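PDB 3AJX: 3-hexulose-6-phosphate synthase from Mycobacterium gastri, which is a TIM-barrel enzyme of the HUMPS family that holds a magnesium ion in its barrel. Local coordinates for residues F74-G85 against A98-D109; K116-R124 against L150-V159. The protein carries 1 engineered substitution. All blocks are in the same frame, centred on the assembly; numbering follows the deposited sequence.

Interaction 1. Residues F74-G85 against A98-D109; sequences FKAGADLVTVLG and AAQAHNKGVVVD
Lys104 NZ reaches the loop after helix 66-75 and donates to Ala78 O at 2.9 Å, approaching from above the carbonyl plane, and makes a weak bond to Phe74 O at 3.1 Å. A water accepts from the same ammonium and donates to Gly77 O and Asp79 OD2, so Asp79 meets Lys104 through water while its OD1 accepts from Val56 N and forms a salt bridge with Lys48. Six backbone hydrogen bonds follow, from Gly105 N to Asp79 O through Gly85 N to Asp109 O; the straightest, Val107 N to Val81 O, is 2.8 Å long at 174°. The extended Lys104 chain runs past Phe74 in the opposite sense, laying CB over one ring face 4.0 Å from the Phe74 centroid. At the ring edge, in plane, sits Gly105 O, and Phe74 CE1 comes within 3.5 Å of Ala99 CA. Val81, Val83, Val106 and Val108 point to the helix-covered face of the sheet, where Val83 CG2 meets Val106 CG1 at 3.9 Å. Thr82, Val107 and Asp109 point to the other face; Thr82 OG1 bonds Asp59, a magnesium ligand. Parallel strands 80-84 and 105-109, joined through helix 89-102, form a beta-alpha-beta unit of the TIM barrel.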
ATOM      1  N   PHE A  74      -0.406  15.021  -1.600  1.00  7.89           N
ATOM      2  CA  PHE A  74      -1.084  16.316  -1.587  1.00  9.62           C
ATOM      3  C   PHE A  74      -0.306  17.317  -2.435  1.00 10.26           C
ATOM      4  O   PHE A  74      -0.888  18.061  -3.226  1.00 10.06           O
ATOM      5  CB  PHE A  74      -1.200  16.849  -0.153  1.00  9.18           C
ATOM      6  CG  PHE A  74      -2.250  16.159   0.678  1.00  9.13           C
ATOM      7  CD1 PHE A  74      -2.016  15.893   2.024  1.00  8.83           C
ATOM      8  CD2 PHE A  74      -3.474  15.797   0.127  1.00  8.92           C
ATOM      9  CE1 PHE A  74      -2.985  15.278   2.809  1.00 10.11           C
ATOM     10  CE2 PHE A  74      -4.455  15.180   0.909  1.00  8.92           C
ATOM     11  CZ  PHE A  74      -4.208  14.922   2.252  1.00  9.67           C
ATOM     12  N   LYS A  75       1.011  17.329  -2.268  1.00 10.36           N
ATOM     13  CA  LYS A  75       1.856  18.248  -3.018  1.00 10.19           C
ATOM     14  C   LYS A  75       1.822  17.951  -4.511  1.00 10.06           C
ATOM     15  O   LYS A  75       2.027  18.846  -5.333  1.00 11.18           O
ATOM     16  CB  LYS A  75       3.293  18.189  -2.494  1.00 11.47           C
ATOM     17  CG  LYS A  75       3.452  18.878  -1.143  1.00 13.59           C
ATOM     18  CD  LYS A  75       4.892  18.904  -0.660  1.00 12.73           C
ATOM     19  CE  LYS A  75       5.015  19.785   0.579  1.00 17.69           C
ATOM     20  NZ  LYS A  75       6.432  19.999   0.988  1.00 17.30           N
ATOM     21  N   ALA A  76       1.544  16.696  -4.854  1.00  9.95           N
ATOM     22  CA  ALA A  76       1.472  16.284  -6.250  1.00  9.34           C
ATOM     23  C   ALA A  76       0.130  16.661  -6.878  1.00 10.29           C
ATOM     24  O   ALA A  76      -0.074  16.463  -8.075  1.00 11.65           O
ATOM     25  CB  ALA A  76       1.700  14.778  -6.367  1.00  8.62           C
ATOM     26  N   GLY A  77      -0.787  17.189  -6.069  1.00  9.39           N
ATOM     27  CA  GLY A  77      -2.077  17.605  -6.597  1.00 10.52           C
ATOM     28  C   GLY A  77      -3.313  16.915  -6.054  1.00 10.94           C
ATOM     29  O   GLY A  77      -4.434  17.275  -6.418  1.00 10.12           O
ATOM     30  N   ALA A  78      -3.131  15.925  -5.191  1.00  9.46           N
ATOM     31  CA  ALA A  78      -4.278  15.227  -4.629  1.00 10.63           C
ATOM     32  C   ALA A  78      -5.031  16.123  -3.654  1.00  8.13           C
ATOM     33  O   ALA A  78      -4.433  16.938  -2.952  1.00  9.47           O
ATOM     34  CB  ALA A  78      -3.825  13.956  -3.919  1.00 10.08           C
ATOM     35  N   ASP A  79      -6.352  15.968  -3.625  1.00  7.92           N
ATOM     36  CA  ASP A  79      -7.203  16.723  -2.717  1.00  8.14           C
ATOM     37  C   ASP A  79      -7.545  15.813  -1.546  1.00  7.94           C
ATOM     38  O   ASP A  79      -7.810  16.275  -0.439  1.00  9.38           O
ATOM     39  CB  ASP A  79      -8.486  17.153  -3.423  1.00  9.88           C
ATOM     40  CG  ASP A  79      -8.224  18.123  -4.555  1.00 10.73           C
ATOM     41  OD1 ASP A  79      -8.513  17.770  -5.720  1.00 10.51           O
ATOM     42  OD2 ASP A  79      -7.722  19.233  -4.268  1.00 12.35           O
ATOM     43  N   LEU A  80      -7.533  14.512  -1.815  1.00  7.90           N
ATOM     44  CA  LEU A  80      -7.829  13.500  -0.809  1.00  8.08           C
ATOM     45  C   LEU A  80      -6.848  12.346  -0.975  1.00  8.88           C
ATOM     46  O   LEU A  80      -6.457  12.014  -2.094  1.00  8.44           O
ATOM     47  CB  LEU A  80      -9.255  12.965  -0.988  1.00  8.48           C
ATOM     48  CG  LEU A  80     -10.425  13.937  -0.793  1.00  7.24           C
ATOM     49  CD1 LEU A  80     -11.717  13.277  -1.269  1.00  8.09           C
ATOM     50  CD2 LEU A  80     -10.521  14.340   0.667  1.00  8.98           C
ATOM     51  N   VAL A  81      -6.453  11.740   0.140  1.00  8.32           N
ATOM     52  CA  VAL A  81      -5.532  10.613   0.114  1.00  9.26           C
ATOM     53  C   VAL A  81      -6.053   9.541   1.059  1.00  8.45           C
ATOM     54  O   VAL A  81      -6.685   9.855   2.066  1.00  8.55           O
ATOM     55  CB  VAL A  81      -4.114  11.020   0.572  1.00 11.43           C
ATOM     56  CG1 VAL A  81      -3.565  12.107  -0.336  1.00 12.94           C
ATOM     57  CG2 VAL A  81      -4.148  11.488   2.014  1.00 14.45           C
ATOM     58  N   THR A  82      -5.800   8.281   0.724  1.00  6.14           N
ATOM     59  CA  THR A  82      -6.244   7.189   1.577  1.00  5.88           C
ATOM     60  C   THR A  82      -5.126   6.623   2.425  1.00  6.05           C
ATOM     61  O   THR A  82      -3.974   6.544   1.995  1.00  7.99           O
ATOM     62  CB  THR A  82      -6.848   6.004   0.781  1.00  6.31           C
ATOM     63  OG1 THR A  82      -5.897   5.508  -0.168  1.00  6.76           O
ATOM     64  CG2 THR A  82      -8.104   6.430   0.072  1.00  6.09           C
ATOM     65  N   VAL A  83      -5.494   6.239   3.642  1.00  6.76           N
ATOM     66  CA  VAL A  83      -4.597   5.611   4.599  1.00  6.15           C
ATOM     67  C   VAL A  83      -5.401   4.393   5.029  1.00  6.43           C
ATOM     68  O   VAL A  83      -6.618   4.486   5.186  1.00  7.29           O
ATOM     69  CB  VAL A  83      -4.349   6.501   5.833  1.00  7.94           C
ATOM     70  CG1 VAL A  83      -3.470   5.763   6.844  1.00  8.26           C
ATOM     71  CG2 VAL A  83      -3.700   7.802   5.411  1.00  9.80           C
ATOM     72  N   LEU A  84      -4.741   3.253   5.193  1.00  5.15           N
ATOM     73  CA  LEU A  84      -5.439   2.034   5.597  1.00  6.80           C
ATOM     74  C   LEU A  84      -5.895   2.075   7.050  1.00  7.44           C
ATOM     75  O   LEU A  84      -5.173   2.548   7.925  1.00  8.20           O
ATOM     76  CB  LEU A  84      -4.538   0.811   5.405  1.00  8.29           C
ATOM     77  CG  LEU A  84      -4.198   0.440   3.964  1.00  9.12           C
ATOM     78  CD1 LEU A  84      -3.253  -0.761   3.945  1.00 10.61           C
ATOM     79  CD2 LEU A  84      -5.485   0.125   3.210  1.00 10.46           C
ATOM     80  N   GLY A  85      -7.103   1.580   7.300  1.00  7.58           N
ATOM     81  CA  GLY A  85      -7.607   1.542   8.661  1.00  7.67           C
ATOM     82  C   GLY A  85      -6.767   0.600   9.507  1.00  8.95           C
ATOM     83  O   GLY A  85      -6.776   0.676  10.735  1.00  9.45           O
ATOM     84  N   ALA A  98      -0.887  16.260   7.955  1.00  9.25           N
ATOM     85  CA  ALA A  98      -0.514  16.787   6.645  1.00  8.69           C
ATOM     86  C   ALA A  98      -1.754  17.348   5.951  1.00  8.12           C
ATOM     87  O   ALA A  98      -1.689  18.380   5.287  1.00  9.31           O
ATOM     88  CB  ALA A  98       0.114  15.697   5.794  1.00  8.33           C
ATOM     89  N   ALA A  99      -2.889  16.668   6.105  1.00  8.88           N
ATOM     90  CA  ALA A  99      -4.121  17.141   5.485  1.00  8.93           C
ATOM     91  C   ALA A  99      -4.503  18.513   6.045  1.00  9.56           C
ATOM     92  O   ALA A  99      -4.897  19.408   5.299  1.00 10.72           O
ATOM     93  CB  ALA A  99      -5.248  16.133   5.718  1.00  9.06           C
ATOM     94  N   GLN A 100      -4.379  18.679   7.358  1.00 11.24           N
ATOM     95  CA  GLN A 100      -4.709  19.951   7.992  1.00 11.74           C
ATOM     96  C   GLN A 100      -3.799  21.058   7.483  1.00 11.50           C
ATOM     97  O   GLN A 100      -4.249  22.172   7.220  1.00 13.54           O
ATOM     98  CB  GLN A 100      -4.578  19.835   9.512  1.00 15.06           C
ATOM     99  CG  GLN A 100      -5.723  19.095  10.171  1.00 22.07           C
ATOM    100  CD  GLN A 100      -7.020  19.878  10.116  1.00 27.20           C
ATOM    101  OE1 GLN A 100      -7.150  20.932  10.743  1.00 30.90           O
ATOM    102  NE2 GLN A 100      -7.984  19.372   9.356  1.00 29.67           N
ATOM    103  N   ALA A 101      -2.519  20.739   7.330  1.00 11.52           N
ATOM    104  CA  ALA A 101      -1.536  21.704   6.857  1.00 11.44           C
ATOM    105  C   ALA A 101      -1.827  22.208   5.440  1.00 12.30           C
ATOM    106  O   ALA A 101      -1.480  23.340   5.101  1.00 14.75           O
ATOM    107  CB  ALA A 101      -0.140  21.088   6.911  1.00 11.75           C
ATOM    108  N   HIS A 102      -2.463  21.375   4.621  1.00 11.03           N
ATOM    109  CA  HIS A 102      -2.776  21.740   3.242  1.00 10.54           C
ATOM    110  C   HIS A 102      -4.252  22.044   3.014  1.00 10.76           C
ATOM    111  O   HIS A 102      -4.664  22.279   1.880  1.00 11.25           O
ATOM    112  CB  HIS A 102      -2.367  20.612   2.292  1.00 10.46           C
ATOM    113  CG  HIS A 102      -0.896  20.354   2.258  1.00 11.27           C
ATOM    114  ND1 HIS A 102       0.002  21.247   1.713  1.00 12.54           N
ATOM    115  CD2 HIS A 102      -0.157  19.316   2.720  1.00 10.31           C
ATOM    116  CE1 HIS A 102       1.228  20.774   1.843  1.00 12.71           C
ATOM    117  NE2 HIS A 102       1.159  19.601   2.452  1.00 12.11           N
ATOM    118  N   ASN A 103      -5.036  22.049   4.086  1.00 11.77           N
ATOM    119  CA  ASN A 103      -6.472  22.288   3.982  1.00 12.58           C
ATOM    120  C   ASN A 103      -7.077  21.260   3.032  1.00 10.79           C
ATOM    121  O   ASN A 103      -7.901  21.585   2.175  1.00 11.57           O
ATOM    122  CB  ASN A 103      -6.756  23.702   3.469  1.00 17.39           C
ATOM    123  CG  ASN A 103      -6.283  24.771   4.430  1.00 22.77           C
ATOM    124  OD1 ASN A 103      -6.687  24.797   5.593  1.00 27.46           O
ATOM    125  ND2 ASN A 103      -5.421  25.659   3.950  1.00 27.10           N
ATOM    126  N   LYS A 104      -6.641  20.013   3.183  1.00  9.30           N
ATOM    127  CA  LYS A 104      -7.140  18.924   2.358  1.00  9.74           C
ATOM    128  C   LYS A 104      -7.647  17.820   3.275  1.00  8.79           C
ATOM    129  O   LYS A 104      -7.890  18.070   4.456  1.00 10.11           O
ATOM    130  CB  LYS A 104      -6.038  18.435   1.412  1.00  9.70           C
ATOM    131  CG  LYS A 104      -5.779  19.436   0.278  1.00 10.01           C
ATOM    132  CD  LYS A 104      -4.659  19.017  -0.660  1.00 10.85           C
ATOM    133  CE  LYS A 104      -4.570  19.976  -1.848  1.00 11.47           C
ATOM    134  NZ  LYS A 104      -3.462  19.640  -2.791  1.00 11.51           N
ATOM    135  N   GLY A 105      -7.821  16.606   2.766  1.00  8.97           N
ATOM    136  CA  GLY A 105      -8.349  15.581   3.641  1.00  7.98           C
ATOM    137  C   GLY A 105      -7.894  14.150   3.481  1.00  7.50           C
ATOM    138  O   GLY A 105      -7.417  13.732   2.428  1.00  7.88           O
ATOM    139  N   VAL A 106      -8.061  13.398   4.561  1.00  8.37           N
ATOM    140  CA  VAL A 106      -7.700  11.997   4.590  1.00  7.87           C
ATOM    141  C   VAL A 106      -8.940  11.124   4.615  1.00  9.35           C
ATOM    142  O   VAL A 106      -9.904  11.403   5.334  1.00  9.07           O
ATOM    143  CB  VAL A 106      -6.861  11.653   5.844  1.00  8.76           C
ATOM    144  CG1 VAL A 106      -6.712  10.144   5.970  1.00  9.53           C
ATOM    145  CG2 VAL A 106      -5.497  12.306   5.753  1.00 10.35           C
ATOM    146  N   VAL A 107      -8.907  10.070   3.811  1.00  8.05           N
ATOM    147  CA  VAL A 107      -9.988   9.106   3.763  1.00  6.67           C
ATOM    148  C   VAL A 107      -9.368   7.816   4.268  1.00  6.37           C
ATOM    149  O   VAL A 107      -8.334   7.383   3.769  1.00  7.72           O
ATOM    150  CB  VAL A 107     -10.494   8.895   2.324  1.00  5.19           C
ATOM    151  CG1 VAL A 107     -11.499   7.732   2.282  1.00  7.10           C
ATOM    152  CG2 VAL A 107     -11.136  10.176   1.821  1.00  7.07           C
ATOM    153  N   VAL A 108      -9.969   7.210   5.283  1.00  6.45           N
ATOM    154  CA  VAL A 108      -9.422   5.962   5.789  1.00  5.93           C
ATOM    155  C   VAL A 108     -10.128   4.808   5.087  1.00  7.38           C
ATOM    156  O   VAL A 108     -11.349   4.674   5.166  1.00  7.58           O
ATOM    157  CB  VAL A 108      -9.593   5.856   7.320  1.00  7.34           C
ATOM    158  CG1 VAL A 108      -9.123   4.489   7.803  1.00  7.44           C
ATOM    159  CG2 VAL A 108      -8.789   6.960   8.004  1.00  6.57           C
ATOM    160  N   ASP A 109      -9.348   4.001   4.374  1.00  7.13           N
ATOM    161  CA  ASP A 109      -9.868   2.855   3.636  1.00  6.23           C
ATOM    162  C   ASP A 109      -9.959   1.676   4.597  1.00  7.41           C
ATOM    163  O   ASP A 109      -8.939   1.171   5.069  1.00  7.91           O
ATOM    164  CB  ASP A 109      -8.924   2.521   2.476  1.00  7.80           C
ATOM    165  CG  ASP A 109      -9.507   1.502   1.526  1.00 10.82           C
ATOM    166  OD1 ASP A 109     -10.367   0.712   1.962  1.00 11.31           O
ATOM    167  OD2 ASP A 109      -9.098   1.482   0.347  1.00 13.64           O
TER
HETATM  168  O   HOH W   1      -5.161  19.780  -5.318  1.00 16.14           O

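Interaction 2. Residues K116-R124 against L150-V159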
ATOM      1  N   LYS A 116     -15.435  -3.020  10.764  1.00 10.07           N
ATOM      2  CA  LYS A 116     -15.505  -1.736  10.069  1.00  8.41           C
ATOM      3  C   LYS A 116     -16.187  -0.583  10.810  1.00 10.47           C
ATOM      4  O   LYS A 116     -15.651   0.523  10.855  1.00  8.51           O
ATOM      5  CB  LYS A 116     -16.150  -1.923   8.690  1.00  8.61           C
ATOM      6  CG  LYS A 116     -15.298  -2.764   7.733  1.00  9.99           C
ATOM      7  CD  LYS A 116     -15.859  -2.757   6.316  1.00 10.89           C
ATOM      8  CE  LYS A 116     -14.927  -3.468   5.343  1.00 10.58           C
ATOM      9  NZ  LYS A 116     -14.711  -4.900   5.703  1.00 10.11           N
ATOM     10  N   ALA A 117     -17.360  -0.822  11.389  1.00  9.08           N
ATOM     11  CA  ALA A 117     -18.055   0.246  12.100  1.00  9.49           C
ATOM     12  C   ALA A 117     -17.250   0.730  13.303  1.00  9.42           C
ATOM     13  O   ALA A 117     -17.133   1.932  13.535  1.00 11.06           O
ATOM     14  CB  ALA A 117     -19.442  -0.222  12.544  1.00  9.92           C
ATOM     15  N   THR A 118     -16.697  -0.205  14.072  1.00  8.72           N
ATOM     16  CA  THR A 118     -15.901   0.160  15.235  1.00  9.03           C
ATOM     17  C   THR A 118     -14.652   0.932  14.831  1.00  8.38           C
ATOM     18  O   THR A 118     -14.364   1.995  15.381  1.00  8.39           O
ATOM     19  CB  THR A 118     -15.489  -1.093  16.038  1.00 10.03           C
ATOM     20  OG1 THR A 118     -16.646  -1.616  16.700  1.00 11.21           O
ATOM     21  CG2 THR A 118     -14.427  -0.756  17.087  1.00  9.24           C
ATOM     22  N   ARG A 119     -13.915   0.410  13.858  1.00  8.98           N
ATOM     23  CA  ARG A 119     -12.700   1.083  13.429  1.00  7.99           C
ATOM     24  C   ARG A 119     -13.027   2.452  12.849  1.00  8.86           C
ATOM     25  O   ARG A 119     -12.269   3.397  13.036  1.00  8.33           O
ATOM     26  CB  ARG A 119     -11.944   0.228  12.408  1.00  7.63           C
ATOM     27  CG  ARG A 119     -10.576   0.781  12.034  1.00  7.73           C
ATOM     28  CD  ARG A 119      -9.738   1.106  13.270  1.00  8.87           C
ATOM     29  NE  ARG A 119      -8.372   1.486  12.910  1.00  7.39           N
ATOM     30  CZ  ARG A 119      -7.542   2.157  13.705  1.00  7.33           C
ATOM     31  NH1 ARG A 119      -7.929   2.535  14.916  1.00  8.05           N
ATOM     32  NH2 ARG A 119      -6.317   2.449  13.287  1.00  8.46           N
ATOM     33  N   ALA A 120     -14.167   2.562  12.171  1.00  8.06           N
ATOM     34  CA  ALA A 120     -14.580   3.837  11.584  1.00  9.50           C
ATOM     35  C   ALA A 120     -14.661   4.925  12.652  1.00  8.15           C
ATOM     36  O   ALA A 120     -14.163   6.038  12.461  1.00  8.95           O
ATOM     37  CB  ALA A 120     -15.935   3.685  10.895  1.00  7.77           C
ATOM     38  N   GLN A 121     -15.300   4.603  13.773  1.00  8.68           N
ATOM     39  CA  GLN A 121     -15.445   5.554  14.865  1.00  9.47           C
ATOM     40  C   GLN A 121     -14.094   5.941  15.434  1.00  9.57           C
ATOM     41  O   GLN A 121     -13.854   7.105  15.755  1.00 10.90           O
ATOM     42  CB  GLN A 121     -16.328   4.959  15.967  1.00 11.51           C
ATOM     43  CG  GLN A 121     -17.806   5.123  15.686  1.00 17.46           C
ATOM     44  CD  GLN A 121     -18.257   6.569  15.816  1.00 21.66           C
ATOM     45  OE1 GLN A 121     -19.228   6.987  15.185  1.00 22.49           O
ATOM     46  NE2 GLN A 121     -17.562   7.335  16.653  1.00 22.09           N
ATOM     47  N   GLU A 122     -13.206   4.963  15.556  1.00  8.11           N
ATOM     48  CA  GLU A 122     -11.877   5.224  16.085  1.00  8.32           C
ATOM     49  C   GLU A 122     -11.069   6.167  15.197  1.00  7.98           C
ATOM     50  O   GLU A 122     -10.446   7.108  15.693  1.00 10.51           O
ATOM     51  CB  GLU A 122     -11.123   3.907  16.273  1.00  7.28           C
ATOM     52  CG  GLU A 122     -11.668   3.077  17.428  1.00  8.96           C
ATOM     53  CD  GLU A 122     -11.099   1.680  17.478  1.00  8.51           C
ATOM     54  OE1 GLU A 122     -10.181   1.372  16.693  1.00  8.68           O
ATOM     55  OE2 GLU A 122     -11.570   0.883  18.317  1.00 10.12           O
ATOM     56  N   VAL A 123     -11.082   5.931  13.889  1.00  9.75           N
ATOM     57  CA  VAL A 123     -10.307   6.783  12.986  1.00  9.54           C
ATOM     58  C   VAL A 123     -10.965   8.136  12.752  1.00 12.18           C
ATOM     59  O   VAL A 123     -10.289   9.108  12.413  1.00 11.74           O
ATOM     60  CB  VAL A 123     -10.035   6.085  11.631  1.00 10.27           C
ATOM     61  CG1 VAL A 123      -9.374   4.737  11.876  1.00  9.72           C
ATOM     62  CG2 VAL A 123     -11.321   5.936  10.839  1.00  7.45           C
ATOM     63  N   ARG A 124     -12.279   8.206  12.936  1.00 11.55           N
ATOM     64  CA  ARG A 124     -12.979   9.475  12.776  1.00 13.72           C
ATOM     65  C   ARG A 124     -12.452  10.399  13.866  1.00 13.64           C
ATOM     66  O   ARG A 124     -12.239  11.591  13.642  1.00 15.17           O
ATOM     67  CB  ARG A 124     -14.489   9.285  12.949  1.00 13.32           C
ATOM     68  CG  ARG A 124     -15.265  10.585  13.179  1.00 16.67           C
ATOM     69  CD  ARG A 124     -15.180  11.526  11.990  1.00 17.76           C
ATOM     70  NE  ARG A 124     -15.880  12.789  12.237  1.00 21.17           N
ATOM     71  CZ  ARG A 124     -15.436  13.758  13.036  1.00 21.28           C
ATOM     72  NH1 ARG A 124     -14.283  13.626  13.679  1.00 22.21           N
ATOM     73  NH2 ARG A 124     -16.147  14.867  13.190  1.00 21.86           N
ATOM     74  N   LEU A 150     -21.298  -4.144   3.710  1.00 15.56           N
ATOM     75  CA  LEU A 150     -20.644  -2.841   3.734  1.00 14.68           C
ATOM     76  C   LEU A 150     -21.653  -1.754   4.082  1.00 13.32           C
ATOM     77  O   LEU A 150     -21.342  -0.820   4.821  1.00 13.50           O
ATOM     78  CB  LEU A 150     -20.019  -2.530   2.369  1.00 11.79           C
ATOM     79  CG  LEU A 150     -18.895  -3.446   1.881  1.00 12.45           C
ATOM     80  CD1 LEU A 150     -18.532  -3.082   0.450  1.00 11.85           C
ATOM     81  CD2 LEU A 150     -17.681  -3.319   2.796  1.00 13.59           C
ATOM     82  N   LEU A 151     -22.864  -1.874   3.547  1.00 14.24           N
ATOM     83  CA  LEU A 151     -23.900  -0.886   3.811  1.00 13.50           C
ATOM     84  C   LEU A 151     -24.310  -0.926   5.280  1.00 12.42           C
ATOM     85  O   LEU A 151     -24.527   0.118   5.898  1.00 12.88           O
ATOM     86  CB  LEU A 151     -25.119  -1.134   2.914  1.00 14.10           C
ATOM     87  CG  LEU A 151     -24.841  -1.156   1.405  1.00 14.49           C
ATOM     88  CD1 LEU A 151     -26.146  -1.301   0.638  1.00 17.24           C
ATOM     89  CD2 LEU A 151     -24.130   0.118   0.992  1.00 16.05           C
ATOM     90  N   ALA A 152     -24.407  -2.130   5.839  1.00 12.01           N
ATOM     91  CA  ALA A 152     -24.777  -2.290   7.240  1.00 13.37           C
ATOM     92  C   ALA A 152     -23.712  -1.657   8.127  1.00 13.02           C
ATOM     93  O   ALA A 152     -24.024  -0.993   9.117  1.00 14.09           O
ATOM     94  CB  ALA A 152     -24.928  -3.772   7.578  1.00 14.27           C
ATOM     95  N   ALA A 153     -22.449  -1.861   7.768  1.00 12.42           N
ATOM     96  CA  ALA A 153     -21.349  -1.304   8.539  1.00 12.42           C
ATOM     97  C   ALA A 153     -21.374   0.216   8.457  1.00 11.50           C
ATOM     98  O   ALA A 153     -21.148   0.897   9.453  1.00 11.50           O
ATOM     99  CB  ALA A 153     -20.016  -1.840   8.021  1.00 12.56           C
ATOM    100  N   GLY A 154     -21.655   0.744   7.270  1.00 12.07           N
ATOM    101  CA  GLY A 154     -21.707   2.187   7.107  1.00 11.13           C
ATOM    102  C   GLY A 154     -22.788   2.812   7.971  1.00 11.50           C
ATOM    103  O   GLY A 154     -22.569   3.835   8.623  1.00 10.92           O
ATOM    104  N   GLU A 155     -23.963   2.190   7.985  1.00 12.01           N
ATOM    105  CA  GLU A 155     -25.077   2.693   8.779  1.00 12.68           C
ATOM    106  C   GLU A 155     -24.758   2.670  10.275  1.00 12.99           C
ATOM    107  O   GLU A 155     -25.045   3.625  10.997  1.00 13.64           O
ATOM    108  CB  GLU A 155     -26.327   1.854   8.501  1.00 15.92           C
ATOM    109  CG  GLU A 155     -26.793   1.919   7.056  1.00 19.74           C
ATOM    110  CD  GLU A 155     -27.796   0.837   6.709  1.00 25.62           C
ATOM    111  OE1 GLU A 155     -28.279   0.820   5.558  1.00 28.53           O
ATOM    112  OE2 GLU A 155     -28.099  -0.001   7.586  1.00 28.12           O
ATOM    113  N   LYS A 156     -24.158   1.579  10.737  1.00 11.74           N
ATOM    114  CA  LYS A 156     -23.824   1.447  12.150  1.00 13.38           C
ATOM    115  C   LYS A 156     -22.671   2.355  12.569  1.00 13.50           C
ATOM    116  O   LYS A 156     -22.619   2.817  13.711  1.00 14.29           O
ATOM    117  CB  LYS A 156     -23.474  -0.008  12.467  1.00 15.15           C
ATOM    118  CG  LYS A 156     -23.248  -0.287  13.946  1.00 20.10           C
ATOM    119  CD  LYS A 156     -23.081  -1.778  14.206  1.00 23.04           C
ATOM    120  CE  LYS A 156     -23.052  -2.079  15.697  1.00 26.21           C
ATOM    121  NZ  LYS A 156     -22.919  -3.538  15.972  1.00 29.04           N
ATOM    122  N   ALA A 157     -21.758   2.617  11.639  1.00 10.46           N
ATOM    123  CA  ALA A 157     -20.588   3.444  11.909  1.00 11.65           C
ATOM    124  C   ALA A 157     -20.903   4.862  12.369  1.00 11.25           C
ATOM    125  O   ALA A 157     -20.226   5.397  13.246  1.00 12.40           O
ATOM    126  CB  ALA A 157     -19.698   3.496  10.672  1.00 10.43           C
ATOM    127  N   ARG A 158     -21.923   5.470  11.776  1.00 11.12           N
ATOM    128  CA  ARG A 158     -22.290   6.838  12.122  1.00 11.31           C
ATOM    129  C   ARG A 158     -21.082   7.760  11.907  1.00 10.93           C
ATOM    130  O   ARG A 158     -20.743   8.606  12.741  1.00 10.69           O
ATOM    131  CB  ARG A 158     -22.801   6.897  13.566  1.00 11.21           C
ATOM    132  CG  ARG A 158     -24.131   6.172  13.749  1.00 13.39           C
ATOM    133  CD  ARG A 158     -24.558   6.133  15.205  1.00 13.79           C
ATOM    134  NE  ARG A 158     -25.892   5.560  15.384  1.00 16.88           N
ATOM    135  CZ  ARG A 158     -26.204   4.284  15.185  1.00 16.35           C
ATOM    136  NH1 ARG A 158     -25.279   3.419  14.794  1.00 16.37           N
ATOM    137  NH2 ARG A 158     -27.446   3.867  15.389  1.00 17.66           N
ATOM    138  N   VAL A 159     -20.435   7.556  10.761  1.00  9.85           N
ATOM    139  CA  VAL A 159     -19.273   8.328  10.325  1.00  9.43           C
ATOM    140  C   VAL A 159     -19.472   8.559   8.827  1.00  9.14           C
ATOM    141  O   VAL A 159     -19.903   7.647   8.122  1.00  8.84           O
ATOM    142  CB  VAL A 159     -17.961   7.528  10.518  1.00 11.98           C
ATOM    143  CG1 VAL A 159     -16.790   8.305   9.959  1.00 11.53           C
ATOM    144  CG2 VAL A 159     -17.744   7.220  11.995  1.00 11.64           C
TER
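Ala117 and Ala157 bring the two backbones together, their CA atoms only 4.1 Å apart. Over these short segments the axes of helices 116-124 and 150-157 approach to 8.2 Å, and their N-to-C directions differ by 41°. Small side chains permit this closeness. Ala117 CB points at the neighbouring helix and rests against its backbone, 3.7 Å from Ala153 O and nearly as close to Ala157 N, with Lys156 CB alongside. One turn further on, Ala120 CB meets Ala157 CB at 3.8 Å and also touches the CG2 methyl of Val159.

Toward the start of both segments the contact is made by longer chains. Lys116 CB packs on Ala153 CB, and the aliphatic part of the lysine then runs across Leu150, bringing CE to 3.8 Å from Leu150 CD2. A bend at the last torsion (chi4 61°) turns NZ off this line, and the ammonium bonds to Ile113 O.

At the other end, helix 150-157 gives way at Arg158, whose positive phi turns the chain so that Val159 faces helix 116-124. The two valine methyls divide the work: CG1 lies 3.9 Å from Arg124 CB, while CG2 reaches Ala120. With CG1 anti to the backbone N, the valine spreads this fork between two successive turns of the helix. With Gln121 CG anti to the carbonyl carbon (chi1 -83°), CG comes to 3.4 Å from Ala157 O; a bend at chi2 then turns the end of the chain along the Arg158-Val159 side.

Beneath the pair lies strand 130-134: Lys116 and Ala157 touch Met133, and Ala120 touches Val131. On its far flank helix 116-125 sends Arg119 and Val123 to Ile92 of helix 89-102, whereas Leu151 carries helix 148-157 on to Ala174 and Val175 of helix 172-177.

Going along the chain from the N terminus, interaction 1 comes first: the path from Phe74 through strand 80-84 and helix 89-102 is closed when strand 105-109 settles beside its predecessor. Only then does interaction 2 open, with helix 116-125, and its loop, which includes strand 130-134, closes on helix 148-157 and Val159. The two are therefore in series, neither crossing nor enclosing the other, with centres 19 Å apart. They still touch: Arg119 NE probably bonds Gly85 O at 2.8 Å, and Val123 packs on Val108. Together they tie inner strands and outer helices along consecutive parts of one barrel.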